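Local atomic coordinates of uncharacterized protein POB3N (Chaetomium thermophilum var. thermophilum, PDB entry 4KHB), a protein that probably works within FACT, a histone chaperone that reorganises nucleosomes during transcription, replication and repair, this piece being the N-terminal part of its Pob3 subunit, with PH-like domains. Residues I13-S18 / G71-D76; A113-A118 / I132-I137; G144-A149 / R182-G187; V150-G155 / D176-I181. One frame throughout, in Å; residues are numbered along the deposited sequence.

Contact 1. Residues I13-S18 / G71-D76; sequences IYLDLS and GVIQLD
Tyr14 and Asp76 form an antiparallel hydrogen-bonded pair where strand 13-15, the outermost of this chain's sheet, meets strand 72-78. Tyr14 N gives a straight bond to Asp76 O (2.9 Å), while the return bond from Asp76 N to Tyr14 O is longer and more bent. A third backbone bond runs from Asp16 N to Gln74 O.

Where strand 13-15 ends, a side chain takes over the pairing. Asp16 and Leu17 adopt left-handed backbone angles, and the Asp16 carboxylate replaces the backbone carbonyl in the exchange with Gln74. Asp16 CG lies beside its own backbone N (chi1 -75°), which brings OD1 to Gln74 N at 2.8 Å; the N-H arrives on the syn side, 29° out of the carboxylate plane. Lys170 forms a salt bridge with the same OD1 and a hydrogen bond with Gln74 OE1. With a leucine at the aspartate's position, Gln74 N would probably lose its acceptor and Lys170 its carboxylate mate.

The apolar contacts lie on the face of Leu15 and Leu75. Leu15 CD2 reaches Ile73 CG2 at 3.6 Å and Leu75 CD2 at 3.9 Å. On the face of Tyr14 and Asp76, the ring and carboxylate planes are 78° apart, with Asp76 OD1 3.3 Å from Tyr14 CB and Asp76 O at the ring's edge.

In this part of the POB3-like N-terminal PH domain, then, three backbone bonds join the two segments and a carboxylate supplies the fourth acceptor, its charge probably balanced in part by Lys170.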
# COMPACT_ATOMS: atom_id res chain seq x y z
N ILE H 13 10.66 -2.18 15.98
CA ILE H 13 10.54 -1.74 14.60
C ILE H 13 10.47 -2.94 13.65
O ILE H 13 11.22 -3.90 13.79
CB ILE H 13 11.72 -0.83 14.20
CG1 ILE H 13 11.85 0.35 15.18
CG2 ILE H 13 11.58 -0.34 12.76
CD1 ILE H 13 10.60 1.22 15.26
N TYR H 14 9.55 -2.87 12.68
CA TYR H 14 9.42 -3.93 11.68
C TYR H 14 10.14 -3.53 10.40
O TYR H 14 9.98 -2.41 9.90
CB TYR H 14 7.94 -4.22 11.38
CG TYR H 14 7.11 -4.62 12.59
CD1 TYR H 14 6.50 -3.66 13.39
CD2 TYR H 14 6.93 -5.96 12.90
CE1 TYR H 14 5.74 -4.03 14.48
CE2 TYR H 14 6.16 -6.33 13.99
CZ TYR H 14 5.57 -5.37 14.77
OH TYR H 14 4.81 -5.74 15.86
N LEU H 15 10.94 -4.45 9.86
CA LEU H 15 11.69 -4.18 8.64
C LEU H 15 11.03 -4.90 7.46
O LEU H 15 10.93 -6.13 7.44
CB LEU H 15 13.15 -4.61 8.81
CG LEU H 15 14.17 -4.57 7.65
CD1 LEU H 15 14.22 -5.90 6.91
CD2 LEU H 15 13.89 -3.42 6.69
N ASP H 16 10.60 -4.11 6.47
CA ASP H 16 9.97 -4.62 5.25
C ASP H 16 8.84 -5.61 5.50
O ASP H 16 8.84 -6.73 4.97
CB ASP H 16 11.02 -5.21 4.30
CG ASP H 16 11.85 -4.14 3.60
OD1 ASP H 16 11.35 -3.00 3.47
OD2 ASP H 16 12.98 -4.44 3.18
N LEU H 17 7.88 -5.20 6.32
CA LEU H 17 6.70 -6.01 6.66
C LEU H 17 7.09 -7.29 7.37
O LEU H 17 6.45 -8.33 7.20
CB LEU H 17 5.84 -6.32 5.42
CG LEU H 17 5.48 -5.14 4.51
CD1 LEU H 17 4.36 -5.51 3.54
CD2 LEU H 17 5.12 -3.93 5.32
N SER H 18 8.15 -7.22 8.17
CA SER H 18 8.56 -8.36 8.98
C SER H 18 7.44 -8.71 9.94
O SER H 18 6.74 -7.83 10.46
CB SER H 18 9.84 -8.05 9.75
OG SER H 18 9.64 -7.03 10.71
N GLY H 71 15.41 1.02 -5.08
CA GLY H 71 14.93 0.19 -3.98
C GLY H 71 14.33 0.97 -2.82
O GLY H 71 14.68 2.13 -2.60
N VAL H 72 13.43 0.32 -2.08
CA VAL H 72 12.84 0.92 -0.88
C VAL H 72 13.02 0.06 0.36
O VAL H 72 12.85 -1.16 0.32
CB VAL H 72 11.34 1.27 -1.07
CG1 VAL H 72 11.17 2.45 -2.01
CG2 VAL H 72 10.57 0.06 -1.59
N ILE H 73 13.37 0.70 1.48
CA ILE H 73 13.46 0.01 2.76
C ILE H 73 12.37 0.58 3.67
O ILE H 73 12.35 1.78 3.94
CB ILE H 73 14.84 0.21 3.42
CG1 ILE H 73 15.94 -0.30 2.49
CG2 ILE H 73 14.90 -0.51 4.76
CD1 ILE H 73 15.83 -1.79 2.19
N GLN H 74 11.47 -0.28 4.13
CA GLN H 74 10.36 0.15 4.96
C GLN H 74 10.54 -0.21 6.43
O GLN H 74 10.65 -1.38 6.79
CB GLN H 74 9.04 -0.44 4.42
CG GLN H 74 8.56 0.20 3.13
CD GLN H 74 7.45 -0.59 2.46
OE1 GLN H 74 7.67 -1.30 1.48
NE2 GLN H 74 6.24 -0.48 3.01
N LEU H 75 10.59 0.82 7.27
CA LEU H 75 10.67 0.66 8.71
C LEU H 75 9.47 1.30 9.39
O LEU H 75 9.40 2.53 9.50
CB LEU H 75 11.96 1.30 9.23
CG LEU H 75 13.29 0.82 8.64
CD1 LEU H 75 14.38 1.85 8.89
CD2 LEU H 75 13.69 -0.51 9.23
N ASP H 76 8.52 0.49 9.86
CA ASP H 76 7.37 1.04 10.58
C ASP H 76 7.32 0.51 12.02
O ASP H 76 7.94 -0.51 12.34
CB ASP H 76 6.04 0.81 9.84
CG ASP H 76 5.69 -0.66 9.67
OD1 ASP H 76 6.52 -1.53 10.03
OD2 ASP H 76 4.58 -0.95 9.17

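Contact 2. Residues A113-A118 / I132-I137; sequences AEFGKA and IPYSEI
Tyr134 turns one ring face to the carbonyl of Ala118, whose C atom stands 3.4 Å above the ring plane, displaced toward the rim. At the ring's edge, in its plane, sits Gly116 O. Phe115 approaches obliquely, its CD2 4.1 Å from Tyr134 CE1, and in return the Tyr134 hydroxyl lies at the edge of the Phe115 ring.

The phenol reaches across the turn that joins strands 112-115 and 119-124. With Tyr134 CG beside its own backbone N (chi1 -65°), the ring lies over the Ala118 carbonyl, and its OH donates to Gly116 O at 2.7 Å, approaching from 40° out of the carbonyl plane. At the other end of the residue, Tyr134 N donates to Ala118 O (3.1 Å) in a nearly straight bond. Ala118 O is thus gripped by Tyr134 N and a water, with a CA-H...O contact from Pro133, where the other segment passes from strand 127-133 into the short 3-10 segment 134-136.

Around the pair, Phe115 and Tyr134 both rest on Leu120, and Lys117 NZ bonds to Arg68 O in the N-terminal PH domain. Without any strand pairing between the two segments, Tyr134 probably steadies this turn of the SSRP1 family region, gripping it through its backbone N and its hydroxyl.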
# COMPACT_ATOMS: atom_id res chain seq x y z
N ALA H 113 -1.27 7.09 -12.08
CA ALA H 113 -0.31 6.03 -11.80
C ALA H 113 1.04 6.44 -12.37
O ALA H 113 1.21 6.53 -13.58
CB ALA H 113 -0.76 4.72 -12.41
N GLU H 114 2.00 6.70 -11.48
CA GLU H 114 3.28 7.23 -11.92
C GLU H 114 4.43 6.26 -11.66
O GLU H 114 4.62 5.79 -10.54
CB GLU H 114 3.56 8.58 -11.23
CG GLU H 114 2.30 9.43 -11.01
CD GLU H 114 2.55 10.91 -11.21
OE1 GLU H 114 3.26 11.27 -12.17
OE2 GLU H 114 2.03 11.72 -10.41
N PHE H 115 5.18 5.96 -12.72
CA PHE H 115 6.33 5.08 -12.60
C PHE H 115 7.58 5.85 -12.19
O PHE H 115 8.23 6.50 -13.02
CB PHE H 115 6.58 4.35 -13.92
CG PHE H 115 5.56 3.28 -14.22
CD1 PHE H 115 4.37 3.60 -14.88
CD2 PHE H 115 5.79 1.96 -13.86
CE1 PHE H 115 3.43 2.62 -15.15
CE2 PHE H 115 4.85 0.98 -14.13
CZ PHE H 115 3.67 1.31 -14.78
N GLY H 116 7.90 5.78 -10.91
CA GLY H 116 9.06 6.45 -10.37
C GLY H 116 10.32 5.62 -10.48
O GLY H 116 10.41 4.69 -11.28
N LYS H 117 11.31 5.97 -9.66
CA LYS H 117 12.61 5.32 -9.66
C LYS H 117 12.58 3.91 -9.08
O LYS H 117 13.22 3.00 -9.62
CB LYS H 117 13.59 6.20 -8.88
CG LYS H 117 15.00 5.65 -8.76
CD LYS H 117 15.88 6.68 -8.08
CE LYS H 117 17.30 6.20 -7.92
NZ LYS H 117 18.17 7.22 -7.27
N ALA H 118 11.84 3.73 -7.99
CA ALA H 118 11.81 2.44 -7.31
C ALA H 118 10.40 1.89 -7.11
O ALA H 118 10.22 0.73 -6.76
CB ALA H 118 12.53 2.53 -5.96
N ILE H 132 3.71 0.59 -4.97
CA ILE H 132 4.15 -0.77 -5.27
C ILE H 132 5.60 -0.79 -5.71
O ILE H 132 5.93 -0.29 -6.79
CB ILE H 132 3.28 -1.42 -6.36
CG1 ILE H 132 1.82 -1.46 -5.90
CG2 ILE H 132 3.75 -2.84 -6.64
CD1 ILE H 132 0.83 -1.14 -6.99
N PRO H 133 6.49 -1.35 -4.87
CA PRO H 133 7.91 -1.47 -5.20
C PRO H 133 8.14 -2.41 -6.37
O PRO H 133 7.49 -3.46 -6.44
CB PRO H 133 8.53 -2.05 -3.91
CG PRO H 133 7.49 -1.89 -2.85
CD PRO H 133 6.17 -1.87 -3.53
N TYR H 134 9.02 -2.03 -7.29
CA TYR H 134 9.30 -2.82 -8.49
C TYR H 134 9.79 -4.23 -8.16
O TYR H 134 9.52 -5.18 -8.89
CB TYR H 134 10.32 -2.09 -9.37
CG TYR H 134 9.82 -0.78 -9.93
CD1 TYR H 134 8.47 -0.59 -10.21
CD2 TYR H 134 10.68 0.28 -10.17
CE1 TYR H 134 8.00 0.60 -10.71
CE2 TYR H 134 10.22 1.49 -10.67
CZ TYR H 134 8.88 1.64 -10.94
OH TYR H 134 8.40 2.83 -11.44
N SER H 135 10.50 -4.36 -7.04
CA SER H 135 11.06 -5.64 -6.62
C SER H 135 9.98 -6.67 -6.27
O SER H 135 10.25 -7.87 -6.24
CB SER H 135 12.00 -5.44 -5.43
OG SER H 135 11.32 -4.85 -4.33
N GLU H 136 8.76 -6.19 -6.01
CA GLU H 136 7.65 -7.08 -5.68
C GLU H 136 6.92 -7.60 -6.92
O GLU H 136 6.20 -8.59 -6.85
CB GLU H 136 6.66 -6.37 -4.77
CG GLU H 136 7.17 -6.12 -3.36
CD GLU H 136 7.31 -7.41 -2.57
OE1 GLU H 136 6.33 -8.18 -2.51
OE2 GLU H 136 8.40 -7.65 -2.02
N ILE H 137 7.12 -6.93 -8.05
CA ILE H 137 6.34 -7.21 -9.25
C ILE H 137 6.89 -8.40 -10.04
O ILE H 137 8.05 -8.41 -10.45
CB ILE H 137 6.26 -5.96 -10.16
CG1 ILE H 137 5.57 -4.81 -9.41
CG2 ILE H 137 5.52 -6.28 -11.46
CD1 ILE H 137 5.49 -3.51 -10.20
O HOH W 1 12.10 -1.45 -5.98

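Contact 3. Residues G144-A149 / R182-G187; sequences GRNEIA and RFYIPG
Glu147 and Arg182 reach toward each other on one face of the sheet. Glu147 has CG anti to its backbone N (chi1 -173°) and continues extended; Arg182 starts beside its backbone N and then runs straight to NE. The two chains cross so that Glu147 OE1 lies 3.2 Å from Arg182 CD and at the edge of the guanidinium, near its plane, forming a long, weak salt bridge with NH1 (3.4 Å). Each charge has a second partner: Arg182 NE pairs with Glu180, and Glu147 OE2 with Arg94 of the neighbouring SPT16D chain.

Beneath these side chains, strands 147-152 and 177-184 form an antiparallel pair in the SSRP1 family region. Ile148 and Phe183 exchange both backbone bonds, and Ile185 N donates to Asn146 O at 3.0 Å. Arg182, Phe183 and Tyr184 also pair antiparallel with a strand of the SPT16D chain, which carries the sheet across the heterodimer interface.

Tyr184, also with CG anti to its N (chi1 172°), carries its ring obliquely across Asn146: CD1 is 3.3 Å from Asn146 O, and CE1 is 3.7 Å from Asn146 ND2, the ring and amide planes standing 78° apart. Ile148, on the face of Phe183, meets Ile185, CG1 to CD1 at 4.1 Å.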
# COMPACT_ATOMS: atom_id res chain seq x y z
N GLY H 144 -5.63 -5.38 -22.28
CA GLY H 144 -6.62 -4.94 -23.24
C GLY H 144 -6.36 -3.48 -23.54
O GLY H 144 -5.22 -3.02 -23.41
N ARG H 145 -7.38 -2.75 -23.97
CA ARG H 145 -7.29 -1.30 -23.98
C ARG H 145 -8.17 -0.76 -22.87
O ARG H 145 -9.28 -1.26 -22.65
CB ARG H 145 -7.76 -0.73 -25.32
CG ARG H 145 -9.24 -0.93 -25.64
CD ARG H 145 -9.57 -0.21 -26.92
NE ARG H 145 -9.95 -1.14 -27.97
CZ ARG H 145 -9.37 -1.19 -29.16
NH1 ARG H 145 -8.35 -0.40 -29.43
NH2 ARG H 145 -9.78 -2.07 -30.06
N ASN H 146 -7.69 0.24 -22.14
CA ASN H 146 -6.30 0.66 -22.09
C ASN H 146 -6.02 0.08 -20.71
O ASN H 146 -6.13 0.78 -19.71
CB ASN H 146 -6.23 2.18 -22.10
CG ASN H 146 -6.66 2.79 -23.43
OD1 ASN H 146 -5.83 3.07 -24.29
ND2 ASN H 146 -7.97 2.92 -23.62
N GLU H 147 -5.64 -1.20 -20.65
CA GLU H 147 -5.48 -1.81 -19.34
C GLU H 147 -4.17 -2.57 -19.12
O GLU H 147 -3.75 -3.39 -19.95
CB GLU H 147 -6.66 -2.75 -19.09
CG GLU H 147 -6.72 -3.35 -17.69
CD GLU H 147 -7.99 -4.14 -17.46
OE1 GLU H 147 -7.90 -5.28 -16.96
OE2 GLU H 147 -9.08 -3.62 -17.76
N ILE H 148 -3.54 -2.28 -17.98
CA ILE H 148 -2.28 -2.89 -17.59
C ILE H 148 -2.48 -3.76 -16.35
O ILE H 148 -3.09 -3.32 -15.38
CB ILE H 148 -1.21 -1.82 -17.27
CG1 ILE H 148 -1.29 -0.64 -18.24
CG2 ILE H 148 0.19 -2.44 -17.25
CD1 ILE H 148 -0.96 -0.99 -19.69
N ALA H 149 -1.97 -4.99 -16.39
CA ALA H 149 -2.06 -5.88 -15.24
C ALA H 149 -0.71 -5.98 -14.55
O ALA H 149 0.31 -6.24 -15.20
CB ALA H 149 -2.54 -7.26 -15.67
N ARG H 182 -5.00 -4.15 -11.45
CA ARG H 182 -5.21 -3.71 -12.82
C ARG H 182 -5.49 -2.21 -12.88
O ARG H 182 -6.30 -1.69 -12.11
CB ARG H 182 -6.36 -4.50 -13.45
CG ARG H 182 -6.12 -6.00 -13.47
CD ARG H 182 -7.18 -6.74 -14.26
NE ARG H 182 -6.97 -8.18 -14.22
CZ ARG H 182 -7.46 -9.03 -15.12
NH1 ARG H 182 -8.18 -8.58 -16.14
NH2 ARG H 182 -7.22 -10.33 -15.01
N PHE H 183 -4.83 -1.52 -13.80
CA PHE H 183 -5.01 -0.09 -13.94
C PHE H 183 -5.60 0.23 -15.30
O PHE H 183 -5.23 -0.41 -16.30
CB PHE H 183 -3.67 0.64 -13.78
CG PHE H 183 -3.06 0.50 -12.42
CD1 PHE H 183 -3.38 1.39 -11.41
CD2 PHE H 183 -2.14 -0.51 -12.16
CE1 PHE H 183 -2.82 1.27 -10.15
CE2 PHE H 183 -1.57 -0.64 -10.90
CZ PHE H 183 -1.91 0.25 -9.90
N TYR H 184 -6.51 1.19 -15.35
CA TYR H 184 -6.94 1.75 -16.62
C TYR H 184 -6.16 3.02 -16.88
O TYR H 184 -6.34 4.02 -16.17
CB TYR H 184 -8.45 2.02 -16.62
CG TYR H 184 -8.91 2.78 -17.84
CD1 TYR H 184 -9.02 2.14 -19.07
CD2 TYR H 184 -9.27 4.12 -17.77
CE1 TYR H 184 -9.44 2.81 -20.19
CE2 TYR H 184 -9.70 4.80 -18.88
CZ TYR H 184 -9.78 4.14 -20.09
OH TYR H 184 -10.21 4.82 -21.21
N ILE H 185 -5.30 2.98 -17.89
CA ILE H 185 -4.43 4.11 -18.22
C ILE H 185 -4.60 4.47 -19.69
O ILE H 185 -4.06 3.79 -20.56
CB ILE H 185 -2.95 3.78 -17.94
CG1 ILE H 185 -2.75 3.29 -16.50
CG2 ILE H 185 -2.07 5.00 -18.22
CD1 ILE H 185 -1.32 2.93 -16.15
N PRO H 186 -5.33 5.56 -19.96
CA PRO H 186 -5.55 5.98 -21.36
C PRO H 186 -4.26 6.40 -22.06
O PRO H 186 -3.29 6.78 -21.41
CB PRO H 186 -6.50 7.18 -21.24
CG PRO H 186 -6.72 7.44 -19.79
CD PRO H 186 -5.88 6.51 -18.98
N GLY H 187 -4.28 6.34 -23.39
CA GLY H 187 -3.10 6.56 -24.22
C GLY H 187 -1.81 5.74 -24.22
O GLY H 187 -0.73 6.27 -24.43

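Contact 4. Residues V150-G155 / D176-I181; sequences VEFAPG and DQLVEI
Phe152 is the residue most covered by the facing segment where strands 147-152 and 177-184 pair. Its CB lies 3.6 Å from Leu178 O. Because CG sits beside the backbone N (chi1 -53°), the ring turns its CD2-CE2 edge against the opposing strand. Phe152 CD2 comes to 3.5 Å from Val179 O, with Val179 C and Glu180 N in the ring plane at its edge. Farther out, Phe152 CE2 meets Leu178 CD2 at 3.5 Å. The same Phe152 CE2 lies 3.9 Å from Ile181 CG1, and CZ again touches Leu178 CD2. Replacing Phe152 by an alanine is likely to open a gap between Leu178, Ile181 and Ile132.

The backbones are joined by Phe152 N to Val179 O (3.0 Å) and by the two bonds between Val150 and Ile181. Beyond them, Pro154 CB rests 3.5 Å from Gln177 OE1, an oxygen that accepts a hydrogen bond from Arg99 of the SPT16D chain.

Phe152 and Ile181 both pack on Ile132 of strand 127-133, and Val150 packs on Ile137 of strand 137-144. Met41 of SPT16D also touches Phe152, while strand 177-184 continues the sheet by pairing with a strand of that chain.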
# COMPACT_ATOMS: atom_id res chain seq x y z
N VAL H 150 -0.69 -5.77 -13.23
CA VAL H 150 0.53 -5.91 -12.45
C VAL H 150 0.36 -7.11 -11.53
O VAL H 150 -0.47 -7.09 -10.62
CB VAL H 150 0.82 -4.65 -11.62
CG1 VAL H 150 2.10 -4.83 -10.82
CG2 VAL H 150 0.94 -3.43 -12.52
N GLU H 151 1.16 -8.15 -11.77
CA GLU H 151 0.99 -9.42 -11.07
C GLU H 151 2.07 -9.69 -10.04
O GLU H 151 3.22 -9.28 -10.20
CB GLU H 151 0.90 -10.58 -12.06
CG GLU H 151 0.34 -10.19 -13.42
CD GLU H 151 0.03 -11.40 -14.28
OE1 GLU H 151 -0.31 -11.22 -15.47
OE2 GLU H 151 0.11 -12.54 -13.76
N PHE H 152 1.69 -10.39 -8.97
CA PHE H 152 2.61 -10.73 -7.90
C PHE H 152 2.72 -12.24 -7.73
O PHE H 152 1.83 -12.99 -8.15
CB PHE H 152 2.15 -10.07 -6.60
CG PHE H 152 1.92 -8.59 -6.72
CD1 PHE H 152 2.99 -7.71 -6.61
CD2 PHE H 152 0.65 -8.09 -6.97
CE1 PHE H 152 2.78 -6.34 -6.72
CE2 PHE H 152 0.45 -6.73 -7.09
CZ PHE H 152 1.51 -5.85 -6.96
N ALA H 153 3.81 -12.68 -7.11
CA ALA H 153 4.01 -14.10 -6.84
C ALA H 153 4.15 -14.31 -5.34
O ALA H 153 5.26 -14.50 -4.84
CB ALA H 153 5.25 -14.61 -7.55
N PRO H 154 3.03 -14.28 -4.61
CA PRO H 154 3.08 -14.43 -3.16
C PRO H 154 3.43 -15.85 -2.77
O PRO H 154 3.95 -16.08 -1.67
CB PRO H 154 1.66 -14.08 -2.72
CG PRO H 154 0.81 -14.46 -3.90
CD PRO H 154 1.64 -14.10 -5.10
N GLY H 155 3.15 -16.80 -3.66
CA GLY H 155 3.37 -18.21 -3.37
C GLY H 155 4.38 -18.84 -4.30
O GLY H 155 5.37 -19.43 -3.86
N ASP H 176 -4.05 -11.59 3.94
CA ASP H 176 -4.70 -11.40 2.66
C ASP H 176 -3.64 -11.03 1.65
O ASP H 176 -3.21 -9.87 1.58
CB ASP H 176 -5.76 -10.29 2.78
CG ASP H 176 -6.89 -10.66 3.71
OD1 ASP H 176 -7.46 -11.76 3.55
OD2 ASP H 176 -7.21 -9.85 4.61
N GLN H 177 -3.22 -12.01 0.87
CA GLN H 177 -2.09 -11.83 -0.04
C GLN H 177 -2.52 -11.18 -1.34
O GLN H 177 -3.44 -11.64 -2.01
CB GLN H 177 -1.42 -13.18 -0.32
CG GLN H 177 -0.93 -13.89 0.94
CD GLN H 177 -0.26 -15.22 0.64
OE1 GLN H 177 -0.44 -15.79 -0.43
NE2 GLN H 177 0.51 -15.72 1.60
N LEU H 178 -1.81 -10.11 -1.72
CA LEU H 178 -2.11 -9.40 -2.95
C LEU H 178 -1.66 -10.24 -4.14
O LEU H 178 -0.51 -10.69 -4.20
CB LEU H 178 -1.45 -8.02 -2.97
CG LEU H 178 -1.79 -7.12 -4.15
CD1 LEU H 178 -3.28 -6.87 -4.21
CD2 LEU H 178 -1.04 -5.79 -4.04
N VAL H 179 -2.56 -10.43 -5.10
CA VAL H 179 -2.31 -11.30 -6.23
C VAL H 179 -2.10 -10.50 -7.51
O VAL H 179 -1.19 -10.78 -8.30
CB VAL H 179 -3.47 -12.30 -6.43
CG1 VAL H 179 -3.27 -13.12 -7.69
CG2 VAL H 179 -3.60 -13.22 -5.23
N GLU H 180 -2.94 -9.48 -7.70
CA GLU H 180 -2.94 -8.72 -8.95
C GLU H 180 -3.59 -7.35 -8.78
O GLU H 180 -4.53 -7.19 -8.00
CB GLU H 180 -3.69 -9.52 -10.03
CG GLU H 180 -3.70 -8.89 -11.41
CD GLU H 180 -4.63 -9.61 -12.36
OE1 GLU H 180 -5.84 -9.70 -12.05
OE2 GLU H 180 -4.16 -10.09 -13.41
N ILE H 181 -3.07 -6.35 -9.49
CA ILE H 181 -3.73 -5.04 -9.58
C ILE H 181 -3.83 -4.66 -11.05
O ILE H 181 -2.87 -4.81 -11.81
CB ILE H 181 -2.96 -3.94 -8.83
CG1 ILE H 181 -2.63 -4.38 -7.41
CG2 ILE H 181 -3.78 -2.65 -8.80
CD1 ILE H 181 -2.00 -3.31 -6.55

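Overall arrangement
Contact 1 is the buried one, in the N-terminal PH domain; contacts 2, 3 and 4 are partly buried and belong to the SSRP1 family region. Contacts 3 and 4 are successive lengths of the same two strands, 147-152 and 177-184: contact 3, its centre about 25 Å from the chain's centre, adds one weak salt bridge, whereas contact 4, its centre about 17 Å out, packs an aromatic ring against leucine and isoleucine. Contact 2 links the regions: Ala118 and Pro133 touch Val72 of contact 1, Ala113 and Ile132 touch contact 3, and Ile132 and Ile137 pack on contact 4. It lacks strand pairing and relies on a tyrosine and carbonyls, while contact 1 finishes its strand with a carboxylate.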